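Local coordinates for protein serine protease pet (Escherichia coli, PDB 4OM9) that acts as a secreted serine protease enterotoxin of enteroaggregative bacteria, an autotransporter passenger whose likely host target is the cytoskeletal protein alpha-fodrin, at residues 23-28 with 47-52; 321-326 with 346-351; 449-454 with 476-481; 525-530 with 542-547; 674-679 with 695-700. One frame throughout, in Å; residues are numbered along the deposited sequence.

Interaction 1: residues 23-28 with 47-52; sequences FQPGST and VPDFSS
A type II beta turn from Gln-24 to Ser-27, in the chymotrypsin-like protease region of the toxin, is where segment 23-28 meets Val-47. Two backbone bonds join the pair: Gly-26 N donates to Val-47 O over 2.8 Å, and Val-47 N donates to Ser-27 O over 2.9 Å. Val-47 is thus gripped at both its N-H and its C=O. Its side chain settles into the bend: with CG1 anti to the backbone N (chi1 177°), that methyl lies 3.5 Å from Phe-23 O, and CG2 sits 3.9 Å from Ser-27 CB. The same CG2 meets the edge of the Phe-23 ring, 4.1 Å from CD1, the two side chains crossing at about a right angle. The turn is braced from within, because Gln-24 O accepts from both Ser-27 N and Ser-27 OG, which arrive from the same face of its plane. Farther along, Pro-25 CB touches Asp-49 CB at 4.1 Å. Helix 10-17 packs against the contact through Leu-16, which meets both Phe-23 and Val-47, and Phe-148 of strand 143-151 lies against Pro-48.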
# COMPACT_ATOMS: atom_id res chain seq x y z
N PHE A 23 3.68 -14.54 7.08
CA PHE A 23 3.14 -15.08 8.32
C PHE A 23 2.56 -13.98 9.22
O PHE A 23 2.74 -14.01 10.45
CB PHE A 23 4.21 -15.85 9.08
CG PHE A 23 4.73 -17.06 8.35
CD1 PHE A 23 3.94 -18.18 8.22
CD2 PHE A 23 6.01 -17.07 7.84
CE1 PHE A 23 4.42 -19.31 7.58
CE2 PHE A 23 6.50 -18.18 7.21
CZ PHE A 23 5.70 -19.31 7.08
N GLN A 24 1.89 -13.02 8.60
CA GLN A 24 1.12 -12.03 9.33
C GLN A 24 0.07 -12.72 10.17
O GLN A 24 -0.48 -13.75 9.76
CB GLN A 24 0.46 -11.05 8.36
CG GLN A 24 1.46 -10.40 7.44
CD GLN A 24 2.52 -9.67 8.21
OE1 GLN A 24 2.21 -8.89 9.10
NE2 GLN A 24 3.78 -9.93 7.89
N PRO A 25 -0.22 -12.15 11.36
CA PRO A 25 -1.22 -12.73 12.26
C PRO A 25 -2.56 -12.91 11.56
O PRO A 25 -3.05 -11.96 10.95
CB PRO A 25 -1.33 -11.69 13.39
CG PRO A 25 -0.04 -10.92 13.34
CD PRO A 25 0.34 -10.89 11.87
N GLY A 26 -3.14 -14.12 11.64
CA GLY A 26 -4.44 -14.38 11.07
C GLY A 26 -4.42 -14.86 9.62
O GLY A 26 -5.47 -15.20 9.07
N SER A 27 -3.24 -14.87 9.01
CA SER A 27 -3.11 -15.35 7.63
C SER A 27 -3.52 -16.81 7.50
O SER A 27 -2.98 -17.68 8.17
CB SER A 27 -1.67 -15.19 7.12
OG SER A 27 -1.30 -13.83 7.03
N THR A 28 -4.49 -17.07 6.63
CA THR A 28 -4.91 -18.43 6.35
C THR A 28 -4.28 -18.94 5.05
O THR A 28 -3.81 -18.13 4.24
CB THR A 28 -6.44 -18.53 6.24
OG1 THR A 28 -6.87 -17.73 5.13
CG2 THR A 28 -7.10 -18.03 7.51
N VAL A 47 -2.51 -17.97 11.04
CA VAL A 47 -1.23 -17.88 11.73
C VAL A 47 -1.45 -17.26 13.10
O VAL A 47 -2.16 -16.27 13.23
CB VAL A 47 -0.20 -17.04 10.93
CG1 VAL A 47 1.10 -16.89 11.70
CG2 VAL A 47 0.05 -17.67 9.57
N PRO A 48 -0.84 -17.84 14.13
CA PRO A 48 -0.94 -17.25 15.48
C PRO A 48 -0.35 -15.85 15.54
O PRO A 48 0.45 -15.48 14.67
CB PRO A 48 -0.13 -18.21 16.36
CG PRO A 48 -0.07 -19.51 15.57
CD PRO A 48 -0.07 -19.10 14.12
N ASP A 49 -0.76 -15.08 16.54
CA ASP A 49 -0.05 -13.87 16.89
C ASP A 49 0.94 -14.25 17.98
O ASP A 49 0.56 -14.59 19.10
CB ASP A 49 -1.01 -12.77 17.36
CG ASP A 49 -0.31 -11.45 17.68
OD1 ASP A 49 0.84 -11.46 18.19
OD2 ASP A 49 -0.91 -10.38 17.43
N PHE A 50 2.22 -14.21 17.65
CA PHE A 50 3.24 -14.55 18.62
C PHE A 50 3.77 -13.37 19.45
O PHE A 50 4.82 -13.50 20.10
CB PHE A 50 4.41 -15.21 17.92
CG PHE A 50 4.05 -16.50 17.25
CD1 PHE A 50 3.55 -17.56 17.99
CD2 PHE A 50 4.22 -16.66 15.87
CE1 PHE A 50 3.22 -18.75 17.38
CE2 PHE A 50 3.91 -17.86 15.26
CZ PHE A 50 3.41 -18.90 16.01
N SER A 51 3.08 -12.24 19.47
CA SER A 51 3.65 -11.09 20.18
C SER A 51 3.58 -11.20 21.72
O SER A 51 4.17 -10.40 22.41
CB SER A 51 2.99 -9.79 19.72
OG SER A 51 1.58 -9.86 19.84
N SER A 52 2.91 -12.22 22.28
CA SER A 52 2.92 -12.40 23.75
C SER A 52 4.22 -13.07 24.25
O SER A 52 4.50 -13.08 25.47
CB SER A 52 1.72 -13.22 24.19
OG SER A 52 0.52 -12.65 23.71

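Interaction 2: residues 321-326 with 346-351; sequences NKKYTV and GSTVDW
In Lys-323, CG stands anti to the backbone N (chi1 180°) and the chain then bends at chi2 and chi3, which carries its aliphatic part across Thr-348. CD lies 3.2 Å from Thr-348 O and CE 4.0 Å from Thr-348 CG2. The amine is modelled near Asp-350, as a salt bridge whose atoms are not surely placed. In Val-326, chi1 of 179° leaves CG2 beside the backbone N, anti to the carbonyl carbon, and CG2 lies 4.0 Å from both Val-349 CG1 and Trp-351 CE3; valine and tryptophan run side by side, pointing the same way. The principle at work is that of a parallel beta-helix, in which successive coils stack in register. Lys-323 and Thr-325 share one face with their partners Thr-348 and Asp-350; Tyr-324 and Val-326 share the other with Val-349 and Trp-351. Tyr-324 N donates to Thr-348 O over 2.9 Å, and Asp-350 N to Tyr-324 O over 2.7 Å. At the entry to the ladder Ser-347 OG accepts from Lys-322 N at 2.7 Å, in a bond of 165°. On the buried side Val-349 and Trp-351 also touch Leu-369 of strand 368-371, the next coil, and Phe-318 and Phe-316 of strand 316-318, while Thr-325 bonds back to strand 301-305.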
# COMPACT_ATOMS: atom_id res chain seq x y z
N ASN A 321 -16.83 1.25 32.79
CA ASN A 321 -17.96 2.18 32.69
C ASN A 321 -18.10 3.16 33.86
O ASN A 321 -19.22 3.52 34.23
CB ASN A 321 -19.28 1.41 32.53
CG ASN A 321 -19.28 0.46 31.33
OD1 ASN A 321 -18.95 0.84 30.21
ND2 ASN A 321 -19.64 -0.80 31.58
N LYS A 322 -16.99 3.62 34.43
CA LYS A 322 -17.07 4.57 35.54
C LYS A 322 -16.14 5.77 35.37
O LYS A 322 -15.13 5.70 34.68
CB LYS A 322 -16.78 3.88 36.87
CG LYS A 322 -17.64 2.66 37.15
CD LYS A 322 -19.07 3.03 37.47
CE LYS A 322 -19.90 1.76 37.67
NZ LYS A 322 -21.17 2.00 38.43
N LYS A 323 -16.49 6.86 36.04
CA LYS A 323 -15.69 8.09 36.04
C LYS A 323 -14.89 8.24 37.35
O LYS A 323 -15.43 8.11 38.44
CB LYS A 323 -16.60 9.30 35.83
CG LYS A 323 -15.88 10.64 35.82
CD LYS A 323 -14.70 10.63 34.85
CE LYS A 323 -14.47 12.01 34.24
NZ LYS A 323 -14.10 13.05 35.23
N TYR A 324 -13.59 8.51 37.23
CA TYR A 324 -12.70 8.70 38.37
C TYR A 324 -11.88 9.98 38.24
O TYR A 324 -11.52 10.39 37.14
CB TYR A 324 -11.72 7.53 38.50
CG TYR A 324 -12.35 6.22 38.89
CD1 TYR A 324 -12.84 5.35 37.92
CD2 TYR A 324 -12.44 5.84 40.22
CE1 TYR A 324 -13.40 4.13 38.27
CE2 TYR A 324 -13.00 4.63 40.58
CZ TYR A 324 -13.48 3.78 39.61
OH TYR A 324 -14.05 2.59 39.97
N THR A 325 -11.57 10.60 39.37
CA THR A 325 -10.62 11.70 39.38
C THR A 325 -9.51 11.37 40.38
O THR A 325 -9.76 10.74 41.41
CB THR A 325 -11.29 13.03 39.73
OG1 THR A 325 -12.26 13.36 38.73
CG2 THR A 325 -10.27 14.15 39.79
N VAL A 326 -8.28 11.73 40.04
CA VAL A 326 -7.14 11.58 40.93
C VAL A 326 -6.55 12.96 41.17
O VAL A 326 -6.04 13.61 40.25
CB VAL A 326 -6.06 10.67 40.34
CG1 VAL A 326 -4.89 10.56 41.29
CG2 VAL A 326 -6.64 9.27 40.01
N GLY A 346 -14.70 1.59 28.89
CA GLY A 346 -15.81 2.52 29.13
C GLY A 346 -15.63 3.46 30.32
O GLY A 346 -16.54 4.20 30.68
N SER A 347 -14.44 3.42 30.92
CA SER A 347 -14.12 4.28 32.04
C SER A 347 -13.19 5.41 31.66
O SER A 347 -12.37 5.29 30.74
CB SER A 347 -13.48 3.46 33.18
OG SER A 347 -14.48 2.85 33.98
N THR A 348 -13.31 6.52 32.37
CA THR A 348 -12.38 7.63 32.23
C THR A 348 -11.79 8.04 33.59
O THR A 348 -12.52 8.27 34.56
CB THR A 348 -13.06 8.86 31.58
OG1 THR A 348 -13.42 8.54 30.23
CG2 THR A 348 -12.11 10.05 31.60
N VAL A 349 -10.47 8.13 33.63
CA VAL A 349 -9.76 8.60 34.81
C VAL A 349 -9.13 9.98 34.58
O VAL A 349 -8.14 10.11 33.86
CB VAL A 349 -8.64 7.62 35.21
CG1 VAL A 349 -7.95 8.13 36.44
CG2 VAL A 349 -9.22 6.23 35.45
N ASP A 350 -9.69 11.01 35.22
CA ASP A 350 -9.09 12.34 35.14
C ASP A 350 -7.85 12.36 36.01
O ASP A 350 -7.89 12.23 37.23
CB ASP A 350 -10.08 13.43 35.55
CG ASP A 350 -11.16 13.64 34.51
OD1 ASP A 350 -10.98 13.20 33.36
OD2 ASP A 350 -12.19 14.23 34.84
N TRP A 351 -6.71 12.50 35.34
CA TRP A 351 -5.44 12.32 36.00
C TRP A 351 -4.90 13.70 36.30
O TRP A 351 -4.27 14.32 35.45
CB TRP A 351 -4.50 11.48 35.11
CG TRP A 351 -3.16 11.23 35.72
CD1 TRP A 351 -1.99 11.90 35.44
CD2 TRP A 351 -2.83 10.25 36.73
NE1 TRP A 351 -0.96 11.39 36.21
CE2 TRP A 351 -1.45 10.39 37.00
CE3 TRP A 351 -3.56 9.29 37.42
CZ2 TRP A 351 -0.79 9.58 37.94
CZ3 TRP A 351 -2.91 8.49 38.36
CH2 TRP A 351 -1.54 8.65 38.61
O HOH W 1 -11.66 15.99 37.59

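Interaction 3: residues 449-454 with 476-481; sequences GTTITN and NVDGNV
Backbone bonds from Thr-450 to Asn-454 across to segment 476-481 come first in this parallel beta-helix contact. Asn-476 N reaches Thr-450 O at 2.6 Å, and Ile-452 N reaches Asn-476 O at 3.0 Å. A longer bond of 3.3 Å runs from Asp-478 N to Ile-452 O. Beyond the strands, Asn-480 N donates to Asn-454 O.

Side-chain bonds form the second group. The amide of Asn-476 gives ND2 to Thr-451 OG1 over 3.1 Å, almost exactly in the amide plane. Thr-453 OG1, anti to its own N (chi1 -168°), donates to Asp-478 OD1 over 2.8 Å, nearly along the C-O bond. Asn-454 ND2 donates to Asn-480 O over 2.7 Å at 176°; the two asparagine side chains lie alongside each other with amide planes 14° apart.

Van der Waals packing adds a valine methyl on an asparagine: Val-481 CG2 lies 3.7 Å from Asn-454 CB. Outside the contact, Asn-476 OD1 accepts from Asp-501 N and Asn-480 OD1 from Asn-505 ND2. Strand 429-432 borders 451-453 through backbone bonds of Thr-451 and Thr-453, and Leu-463 of strand 461-465 touches Ile-452, Val-477 and Val-481.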
# COMPACT_ATOMS: atom_id res chain seq x y z
N GLY A 449 1.11 -0.03 11.39
CA GLY A 449 0.19 -0.13 12.51
C GLY A 449 -0.12 1.25 13.07
O GLY A 449 -1.12 1.43 13.77
N THR A 450 0.74 2.22 12.77
CA THR A 450 0.57 3.60 13.20
C THR A 450 -0.30 4.42 12.24
O THR A 450 -0.11 4.38 11.01
CB THR A 450 1.94 4.32 13.34
OG1 THR A 450 2.72 3.67 14.35
CG2 THR A 450 1.77 5.79 13.68
N THR A 451 -1.25 5.16 12.79
CA THR A 451 -2.04 6.09 12.01
C THR A 451 -2.15 7.43 12.73
O THR A 451 -2.35 7.49 13.96
CB THR A 451 -3.44 5.54 11.72
OG1 THR A 451 -3.33 4.21 11.19
CG2 THR A 451 -4.17 6.44 10.71
N ILE A 452 -2.00 8.50 11.97
CA ILE A 452 -2.24 9.84 12.46
C ILE A 452 -3.55 10.26 11.86
O ILE A 452 -3.73 10.18 10.66
CB ILE A 452 -1.12 10.81 12.08
CG1 ILE A 452 0.17 10.38 12.80
CG2 ILE A 452 -1.51 12.25 12.39
CD1 ILE A 452 1.41 11.18 12.41
N THR A 453 -4.49 10.64 12.71
CA THR A 453 -5.85 10.92 12.26
C THR A 453 -6.38 12.22 12.85
O THR A 453 -5.68 12.93 13.57
CB THR A 453 -6.81 9.78 12.65
OG1 THR A 453 -8.04 9.96 11.94
CG2 THR A 453 -7.08 9.79 14.19
N ASN A 454 -7.63 12.53 12.53
CA ASN A 454 -8.32 13.61 13.21
C ASN A 454 -9.81 13.36 13.24
O ASN A 454 -10.48 13.47 12.21
CB ASN A 454 -8.03 14.95 12.56
CG ASN A 454 -8.90 16.06 13.12
OD1 ASN A 454 -9.22 16.05 14.30
ND2 ASN A 454 -9.32 16.99 12.26
N ASN A 476 0.23 5.56 8.72
CA ASN A 476 -0.85 6.04 7.87
C ASN A 476 -1.39 7.44 8.24
O ASN A 476 -0.98 8.04 9.23
CB ASN A 476 -2.02 5.06 7.90
CG ASN A 476 -1.57 3.62 7.78
OD1 ASN A 476 -1.02 3.22 6.75
ND2 ASN A 476 -1.78 2.84 8.85
N VAL A 477 -2.28 7.93 7.39
CA VAL A 477 -3.06 9.13 7.63
C VAL A 477 -4.50 8.88 7.20
O VAL A 477 -4.75 8.39 6.09
CB VAL A 477 -2.51 10.37 6.84
CG1 VAL A 477 -3.43 11.57 7.03
CG2 VAL A 477 -1.10 10.70 7.25
N ASP A 478 -5.44 9.22 8.06
CA ASP A 478 -6.82 9.29 7.60
C ASP A 478 -7.57 10.29 8.47
O ASP A 478 -6.97 11.01 9.25
CB ASP A 478 -7.49 7.90 7.60
CG ASP A 478 -7.73 7.34 9.00
OD1 ASP A 478 -7.53 8.05 10.01
OD2 ASP A 478 -8.14 6.17 9.08
N GLY A 479 -8.89 10.34 8.32
CA GLY A 479 -9.68 11.34 9.00
C GLY A 479 -9.55 12.74 8.41
O GLY A 479 -9.11 12.92 7.27
N ASN A 480 -9.93 13.73 9.22
CA ASN A 480 -10.06 15.11 8.78
C ASN A 480 -8.73 15.86 8.84
O ASN A 480 -8.56 16.77 9.65
CB ASN A 480 -11.12 15.82 9.62
CG ASN A 480 -11.46 17.21 9.10
OD1 ASN A 480 -11.23 17.51 7.93
ND2 ASN A 480 -12.02 18.05 9.97
N VAL A 481 -7.81 15.49 7.96
CA VAL A 481 -6.44 15.98 8.00
C VAL A 481 -6.02 16.65 6.68
O VAL A 481 -6.50 16.28 5.60
CB VAL A 481 -5.47 14.83 8.34
CG1 VAL A 481 -4.03 15.29 8.34
CG2 VAL A 481 -5.83 14.16 9.69

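Interaction 4: residues 525-530 with 542-547; sequences IFRTTK and DWVTRI
The guanidinium of Arg-527 has Val-544 CG2 over the centre of one face, 3.4 Å from CZ, while its edge meets the carboxylate of Asp-542. Asp-542 is the N-cap of helix 543-550, so the salt bridge is built on a helix-capping residue: one carboxylate both caps the helix and pairs with an arginine of the loop. Arg-527 extends from that loop with CG anti to the backbone N (chi1 -175°) and bends only at chi3, which turns the group to the helix start. NH1 donates to Asp-542 OD1 over 2.9 Å, using the syn lone pair, and NH2 is modelled doubtfully close to OD2; the two planes are 44° apart, so the pairing is twisted rather than flat. Asp-542 OD1 also accepts from Val-544 N over 3.0 Å, from above the carboxylate plane. The carboxylate is therefore held by the arginine and by the first turn of the helix, which would probably stabilise its negative charge.

Beside this polar end lies an apolar one. Phe-526 CB rests 3.6 Å from Trp-543 CZ3, and Phe-526 O comes to the edge of the indole. Ile-547 CD1 makes a CH-pi contact over the centre of the Phe-526 ring, 4.0 Å from its centroid and 9° off the normal. Helix 10-17 also touches this patch, with Ala-10 against Phe-526 and Ile-547. A water bridges the arginine and the indole, accepting from Arg-527 NH1 and, at 2.8 Å, from Trp-543 NE1.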
# COMPACT_ATOMS: atom_id res chain seq x y z
N ILE A 525 15.56 -11.11 10.12
CA ILE A 525 16.95 -11.32 9.77
C ILE A 525 17.57 -12.22 10.83
O ILE A 525 16.92 -12.57 11.80
CB ILE A 525 17.72 -10.00 9.66
CG1 ILE A 525 17.86 -9.36 11.05
CG2 ILE A 525 17.02 -9.05 8.67
CD1 ILE A 525 18.47 -7.97 10.99
N PHE A 526 18.83 -12.58 10.64
CA PHE A 526 19.51 -13.47 11.56
C PHE A 526 20.21 -12.69 12.66
O PHE A 526 20.37 -13.20 13.78
CB PHE A 526 20.52 -14.33 10.81
CG PHE A 526 19.95 -15.00 9.59
CD1 PHE A 526 18.97 -15.98 9.71
CD2 PHE A 526 20.42 -14.68 8.32
CE1 PHE A 526 18.45 -16.60 8.60
CE2 PHE A 526 19.91 -15.30 7.22
CZ PHE A 526 18.92 -16.26 7.36
N ARG A 527 20.62 -11.45 12.35
CA ARG A 527 21.43 -10.64 13.26
C ARG A 527 21.46 -9.18 12.80
O ARG A 527 21.75 -8.91 11.63
CB ARG A 527 22.86 -11.21 13.35
CG ARG A 527 23.77 -10.53 14.37
CD ARG A 527 25.19 -11.10 14.33
NE ARG A 527 25.88 -10.82 13.08
CZ ARG A 527 26.90 -11.54 12.59
NH1 ARG A 527 27.34 -12.60 13.25
NH2 ARG A 527 27.46 -11.20 11.44
N THR A 528 21.17 -8.23 13.69
CA THR A 528 21.07 -6.85 13.22
C THR A 528 22.39 -6.10 13.40
O THR A 528 22.68 -5.21 12.61
CB THR A 528 19.88 -6.05 13.87
OG1 THR A 528 20.32 -4.76 14.33
CG2 THR A 528 19.25 -6.78 14.99
N THR A 529 23.20 -6.47 14.38
CA THR A 529 24.58 -5.95 14.44
C THR A 529 25.47 -6.64 13.40
O THR A 529 25.37 -7.85 13.18
CB THR A 529 25.22 -6.11 15.83
OG1 THR A 529 25.19 -7.49 16.23
CG2 THR A 529 24.49 -5.27 16.86
N LYS A 530 26.35 -5.87 12.79
CA LYS A 530 27.10 -6.34 11.63
C LYS A 530 28.41 -7.04 12.01
O LYS A 530 29.20 -7.42 11.13
CB LYS A 530 27.36 -5.16 10.67
CG LYS A 530 26.08 -4.49 10.16
CD LYS A 530 26.34 -3.64 8.92
CE LYS A 530 26.82 -4.50 7.75
NZ LYS A 530 27.10 -3.70 6.51
N ASP A 542 31.85 -16.49 9.70
CA ASP A 542 30.63 -16.03 10.35
C ASP A 542 29.46 -16.94 9.99
O ASP A 542 29.25 -17.25 8.81
CB ASP A 542 30.32 -14.59 9.93
CG ASP A 542 29.33 -13.90 10.84
OD1 ASP A 542 28.47 -14.58 11.44
OD2 ASP A 542 29.42 -12.66 10.96
N TRP A 543 28.71 -17.37 11.00
CA TRP A 543 27.58 -18.26 10.77
C TRP A 543 26.54 -17.57 9.89
O TRP A 543 25.82 -18.22 9.13
CB TRP A 543 26.97 -18.71 12.09
CG TRP A 543 26.41 -17.61 12.96
CD1 TRP A 543 27.07 -16.94 13.95
CD2 TRP A 543 25.09 -17.06 12.92
NE1 TRP A 543 26.24 -16.02 14.54
CE2 TRP A 543 25.02 -16.08 13.93
CE3 TRP A 543 23.96 -17.31 12.14
CZ2 TRP A 543 23.85 -15.35 14.18
CZ3 TRP A 543 22.80 -16.59 12.39
CH2 TRP A 543 22.76 -15.61 13.41
N VAL A 544 26.46 -16.25 10.00
CA VAL A 544 25.62 -15.44 9.13
C VAL A 544 26.03 -15.62 7.67
O VAL A 544 25.18 -15.86 6.80
CB VAL A 544 25.70 -13.96 9.54
CG1 VAL A 544 25.04 -13.06 8.49
CG2 VAL A 544 25.06 -13.78 10.89
N THR A 545 27.33 -15.50 7.41
CA THR A 545 27.89 -15.77 6.08
C THR A 545 27.63 -17.23 5.67
O THR A 545 27.34 -17.52 4.50
CB THR A 545 29.42 -15.49 6.06
OG1 THR A 545 29.68 -14.11 6.35
CG2 THR A 545 30.04 -15.85 4.71
N ARG A 546 27.72 -18.14 6.63
CA ARG A 546 27.59 -19.57 6.32
C ARG A 546 26.18 -19.91 5.85
O ARG A 546 25.99 -20.70 4.91
CB ARG A 546 27.97 -20.43 7.52
CG ARG A 546 29.44 -20.40 7.87
CD ARG A 546 29.83 -21.60 8.75
NE ARG A 546 31.07 -21.32 9.46
CZ ARG A 546 31.80 -22.22 10.11
NH1 ARG A 546 31.44 -23.49 10.14
NH2 ARG A 546 32.91 -21.83 10.72
N ILE A 547 25.19 -19.29 6.48
CA ILE A 547 23.81 -19.49 6.04
C ILE A 547 23.64 -19.00 4.59
O ILE A 547 22.99 -19.66 3.78
CB ILE A 547 22.82 -18.76 6.94
CG1 ILE A 547 22.83 -19.37 8.35
CG2 ILE A 547 21.43 -18.80 6.33
CD1 ILE A 547 22.14 -18.48 9.41
O HOH W 2 26.90 -13.77 15.98

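Interaction 5: residues 674-679 with 695-700; sequences TVSSLD and SSLFTT
Leu-678 CB starts among the branches of Thr-699, 3.4 Å from OG1 and 3.5 Å from CG2. One step on, CG is still 4.0 Å from that hydroxyl oxygen, and at the tip CD2 returns to 3.4 Å from Thr-699 OG1, so CB, CG and CD2 of the leucine lie along the threonine. The hydroxyl itself donates to Phe-698 O, from above the plane of a carbonyl that also accepts from Leu-678 N. These residues belong to adjacent rungs of the parallel beta-helix, where equivalent strands stack coil on coil: the axes of 676-679 and 697-699 are 4.8 Å apart and 6° from parallel. Ser-676 N to Ser-696 O and Thr-700 N to Leu-678 O are two of the bonds that join them. On the same face as Leu-678, Ser-676 CB meets Leu-697 CD1 at 3.8 Å. On the other, the edge of the Phe-698 ring meets Val-675 CG1, with CE1 4.1 Å away. At the far end Thr-700 OG1, placed between its backbone N and carbonyl carbon (chi1 60°), donates to Asp-679 OD1 over 2.7 Å through the anti lone pair of that oxygen. The pair is flanked by strand 655-658 of the preceding coil, bonded to Ser-677 and Asp-679, and by strand 725-729, whose Phe-726 and Tyr-727 touch Phe-698 and Leu-697.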
# COMPACT_ATOMS: atom_id res chain seq x y z
N THR A 674 -10.57 13.18 -14.83
CA THR A 674 -10.83 14.56 -14.44
C THR A 674 -10.11 15.45 -15.45
O THR A 674 -9.03 15.10 -15.92
CB THR A 674 -10.34 14.85 -12.99
OG1 THR A 674 -11.36 14.46 -12.06
CG2 THR A 674 -10.04 16.32 -12.80
N VAL A 675 -10.71 16.60 -15.77
CA VAL A 675 -10.20 17.47 -16.83
C VAL A 675 -8.76 17.90 -16.60
O VAL A 675 -8.42 18.43 -15.55
CB VAL A 675 -11.07 18.75 -16.96
CG1 VAL A 675 -10.46 19.70 -17.98
CG2 VAL A 675 -12.50 18.38 -17.35
N SER A 676 -7.91 17.68 -17.59
CA SER A 676 -6.49 18.00 -17.49
C SER A 676 -6.09 19.20 -18.35
O SER A 676 -6.48 19.31 -19.52
CB SER A 676 -5.63 16.79 -17.86
OG SER A 676 -5.61 15.85 -16.80
N SER A 677 -5.30 20.08 -17.76
CA SER A 677 -4.84 21.28 -18.44
C SER A 677 -3.33 21.47 -18.24
O SER A 677 -2.86 21.74 -17.14
CB SER A 677 -5.63 22.48 -17.93
OG SER A 677 -4.77 23.58 -17.68
N LEU A 678 -2.57 21.31 -19.32
CA LEU A 678 -1.13 21.46 -19.28
C LEU A 678 -0.69 22.70 -20.07
O LEU A 678 -0.92 22.80 -21.29
CB LEU A 678 -0.44 20.22 -19.83
CG LEU A 678 -0.30 18.92 -19.01
CD1 LEU A 678 -1.27 18.81 -17.83
CD2 LEU A 678 -0.40 17.69 -19.91
N ASP A 679 -0.07 23.65 -19.38
CA ASP A 679 0.40 24.86 -20.04
C ASP A 679 1.91 24.92 -19.98
O ASP A 679 2.47 25.14 -18.92
CB ASP A 679 -0.20 26.10 -19.41
CG ASP A 679 0.20 27.37 -20.13
OD1 ASP A 679 0.70 27.27 -21.27
OD2 ASP A 679 0.03 28.48 -19.57
N SER A 695 -11.45 11.98 -19.88
CA SER A 695 -11.82 13.35 -19.55
C SER A 695 -10.99 14.28 -20.41
O SER A 695 -9.86 13.93 -20.78
CB SER A 695 -11.59 13.61 -18.05
OG SER A 695 -11.97 14.92 -17.68
N SER A 696 -11.53 15.44 -20.74
CA SER A 696 -10.84 16.41 -21.61
C SER A 696 -9.38 16.67 -21.23
O SER A 696 -9.05 16.83 -20.05
CB SER A 696 -11.59 17.74 -21.61
OG SER A 696 -12.72 17.72 -22.45
N LEU A 697 -8.51 16.73 -22.23
CA LEU A 697 -7.12 17.09 -22.00
C LEU A 697 -6.64 18.15 -22.99
O LEU A 697 -6.50 17.87 -24.18
CB LEU A 697 -6.23 15.86 -22.07
CG LEU A 697 -4.74 16.11 -21.88
CD1 LEU A 697 -4.15 15.06 -20.95
CD2 LEU A 697 -4.01 16.09 -23.22
N PHE A 698 -6.38 19.35 -22.49
CA PHE A 698 -5.86 20.46 -23.29
C PHE A 698 -4.41 20.71 -22.92
O PHE A 698 -4.05 20.63 -21.75
CB PHE A 698 -6.66 21.73 -23.08
CG PHE A 698 -8.14 21.52 -23.08
CD1 PHE A 698 -8.80 21.10 -21.93
CD2 PHE A 698 -8.88 21.74 -24.22
CE1 PHE A 698 -10.16 20.90 -21.93
CE2 PHE A 698 -10.24 21.55 -24.23
CZ PHE A 698 -10.89 21.13 -23.09
N THR A 699 -3.59 21.02 -23.92
CA THR A 699 -2.18 21.26 -23.66
C THR A 699 -1.58 22.21 -24.69
O THR A 699 -1.71 22.01 -25.90
CB THR A 699 -1.39 19.96 -23.65
OG1 THR A 699 -1.93 19.10 -22.65
CG2 THR A 699 0.06 20.23 -23.32
N THR A 700 -0.91 23.25 -24.20
CA THR A 700 -0.24 24.20 -25.06
C THR A 700 1.10 23.63 -25.53
O THR A 700 1.83 24.27 -26.28
CB THR A 700 -0.02 25.53 -24.35
OG1 THR A 700 0.79 25.32 -23.18
CG2 THR A 700 -1.36 26.12 -23.94

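Interactions 2, 3 and 5 are samples of one principle, parallel coils stacked in register, taken at successive points along the beta-helix; interaction 1 lies in the protease region and interaction 4 in an excursion from the helix. The strand pairs of interactions 2 and 3 reach the same sheet, with centres 26 Å apart, and the centre of interaction 5 is 32 Å from that of interaction 3. Interactions 1 and 4 do not touch, their nearest atoms being about 11 Å apart, but helix 10-17 packs on both and so connects the protease region with the excursion. Interaction 5 is the remote one, centred 48 Å from interaction 1 and on the opposite side of the chain's centre.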